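Local structure of exodeoxyribonuclease III (Neisseria meningitidis, 2JC4) at residues L15-N20 / L236-L241. The protein is probably a metal-dependent DNA repair nuclease of the AP/ExoA family, a 3'-5' exonuclease that degrades double-stranded DNA. Residues are numbered along the deposited sequence; the frame is centred on the assembly and turned at random. Where two conformers were deposited one is given.
Sequences LPQVQN and LETRAL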
loop_
_atom_site.group_PDB
_atom_site.type_symbol
_atom_site.label_atom_id
_atom_site.label_comp_id
_atom_site.label_asym_id
_atom_site.label_seq_id
_atom_site.Cartn_x
_atom_site.Cartn_y
_atom_site.Cartn_z
ATOM N N LEU A 15 4.644 -9.127 13.498
ATOM C CA LEU A 15 5.334 -8.141 14.350
ATOM C C LEU A 15 6.855 -8.307 14.459
ATOM O O LEU A 15 7.562 -7.331 14.291
ATOM C CB LEU A 15 4.702 -8.010 15.748
ATOM C CG LEU A 15 5.287 -6.926 16.663
ATOM C CD1 LEU A 15 5.132 -5.525 16.068
ATOM C CD2 LEU A 15 4.542 -7.001 17.974
ATOM N N PRO A 16 7.360 -9.524 14.756
ATOM C CA PRO A 16 8.834 -9.630 14.840
ATOM C C PRO A 16 9.551 -9.153 13.571
ATOM O O PRO A 16 10.610 -8.531 13.646
ATOM C CB PRO A 16 9.081 -11.133 15.052
ATOM C CG PRO A 16 7.822 -11.653 15.613
ATOM C CD PRO A 16 6.693 -10.808 15.056
ATOM N N GLN A 17 8.969 -9.444 12.404
ATOM C CA GLN A 17 9.566 -9.038 11.135
ATOM C C GLN A 17 9.495 -7.536 10.952
ATOM O O GLN A 17 10.442 -6.937 10.452
ATOM C CB GLN A 17 8.886 -9.765 9.963
ATOM C CG GLN A 17 9.041 -11.293 10.059
ATOM C CD GLN A 17 8.440 -12.023 8.862
ATOM O OE1 GLN A 17 8.018 -11.397 7.889
ATOM N NE2 GLN A 17 8.450 -13.355 8.918
ATOM N N VAL A 18 8.370 -6.930 11.350
ATOM C CA VAL A 18 8.236 -5.461 11.328
ATOM C C VAL A 18 9.300 -4.822 12.229
ATOM O O VAL A 18 10.009 -3.865 11.821
ATOM C CB VAL A 18 6.808 -5.023 11.709
ATOM C CG1 VAL A 18 6.696 -3.524 11.843
ATOM C CG2 VAL A 18 5.792 -5.529 10.631
ATOM N N GLN A 19 9.440 -5.378 13.436
ATOM C CA GLN A 19 10.462 -4.938 14.386
ATOM C C GLN A 19 11.866 -5.053 13.782
ATOM O O GLN A 19 12.668 -4.114 13.897
ATOM C CB GLN A 19 10.348 -5.699 15.730
ATOM C CG GLN A 19 9.073 -5.341 16.557
ATOM C CD GLN A 19 8.796 -6.255 17.777
ATOM O OE1 GLN A 19 8.997 -7.475 17.741
ATOM N NE2 GLN A 19 8.281 -5.658 18.846
ATOM N N ASN A 20 12.156 -6.191 13.133
ATOM C CA ASN A 20 13.495 -6.390 12.513
ATOM C C ASN A 20 13.750 -5.418 11.366
ATOM O O ASN A 20 14.871 -4.926 11.183
ATOM C CB ASN A 20 13.701 -7.848 12.061
ATOM C CG ASN A 20 13.995 -8.807 13.231
ATOM O OD1 ASN A 20 13.641 -9.995 13.179
ATOM N ND2 ASN A 20 14.636 -8.293 14.288
ATOM N N LEU A 236 12.410 -8.218 -1.577
ATOM C CA LEU A 236 12.258 -9.672 -1.640
ATOM C C LEU A 236 13.025 -10.461 -0.567
ATOM O O LEU A 236 12.755 -11.660 -0.360
ATOM C CB LEU A 236 12.633 -10.167 -3.036
ATOM C CG LEU A 236 11.730 -9.641 -4.153
ATOM C CD1 LEU A 236 12.101 -10.326 -5.440
ATOM C CD2 LEU A 236 10.213 -9.848 -3.899
ATOM N N GLU A 237 14.009 -9.830 0.080
ATOM C CA GLU A 237 14.668 -10.468 1.240
ATOM C C GLU A 237 13.630 -10.768 2.317
ATOM O O GLU A 237 13.577 -11.879 2.861
ATOM C CB GLU A 237 15.764 -9.558 1.822
ATOM C CG GLU A 237 16.888 -9.311 0.822
ATOM C CD GLU A 237 17.941 -8.364 1.341
ATOM O OE1 GLU A 237 18.255 -8.421 2.562
ATOM O OE2 GLU A 237 18.454 -7.580 0.505
ATOM N N THR A 238 12.783 -9.790 2.592
ATOM C CA THR A 238 11.742 -9.908 3.606
ATOM C C THR A 238 10.716 -10.952 3.157
ATOM O O THR A 238 10.246 -11.736 3.967
ATOM C CB THR A 238 11.076 -8.550 3.891
ATOM O OG1 THR A 238 12.047 -7.682 4.497
ATOM C CG2 THR A 238 9.904 -8.682 4.880
ATOM N N ARG A 239 10.369 -10.957 1.861
ATOM C CA ARG A 239 9.440 -11.968 1.300
ATOM C C ARG A 239 10.035 -13.405 1.322
ATOM O O ARG A 239 9.300 -14.393 1.335
ATOM C CB ARG A 239 9.037 -11.536 -0.124
ATOM C CG ARG A 239 7.941 -12.386 -0.828
ATOM C CD ARG A 239 6.720 -12.505 0.037
ATOM N NE ARG A 239 5.701 -13.399 -0.539
ATOM C CZ ARG A 239 5.673 -14.718 -0.376
ATOM N NH1 ARG A 239 6.675 -15.362 0.261
ATOM N NH2 ARG A 239 4.651 -15.402 -0.903
ATOM N N ALA A 240 11.373 -13.513 1.355
ATOM C CA ALA A 240 12.074 -14.805 1.382
ATOM C C ALA A 240 12.240 -15.371 2.778
ATOM O O ALA A 240 12.772 -16.478 2.931
ATOM C CB ALA A 240 13.481 -14.694 0.699
ATOM N N LEU A 241 11.787 -14.654 3.806
ATOM C CA LEU A 241 11.929 -15.138 5.196
ATOM C C LEU A 241 11.006 -16.301 5.503
ATOM O O LEU A 241 10.041 -16.550 4.774
ATOM C CB LEU A 241 11.630 -14.021 6.192
ATOM C CG LEU A 241 12.529 -12.779 6.106
ATOM C CD1 LEU A 241 11.957 -11.659 7.019
ATOM C CD2 LEU A 241 14.050 -13.088 6.421
HETATM O O HOH W 1 7.654 -11.603 5.305
#
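Leu241 lays its methyl CD1 over one face of the Gln17 carboxamide, 4.0 Å from CD. The two side chains arrive from opposite directions. Glutamine suits this place because its flat amide accepts a methyl on its face and leaves its oxygen and nitrogen for hydrogen bonds; leucine supplies that methyl from its branched apolar end. With the chain extended beyond CG (chi2 -177°), the amide is carried out from helix 11-23 to the start of the loop that follows helix 236-239. There OE1 receives a short bond of 2.6 Å from a water, which also donates to Thr238 O at 2.9 Å. NE2 must donate to the carbonyl oxygen of Arg243 while OE1 accepts from the water, which supports the amide orientation modelled. No direct hydrogen bond joins the two segments. Threonine pairs a hydroxyl, OG1, bonded to Asp235 OD2, with a methyl, CG2, that comes only loosely up to Gln17 OE1, at 4.5 Å. In this DNase I-like fold the direct contact is small, burying 103 Å² over both sides; Trp6 of strand 2-7 touches Gln17 and Val18 of helix 11-23 and Thr238 of helix 236-239, with Pro249 also packed against Thr238.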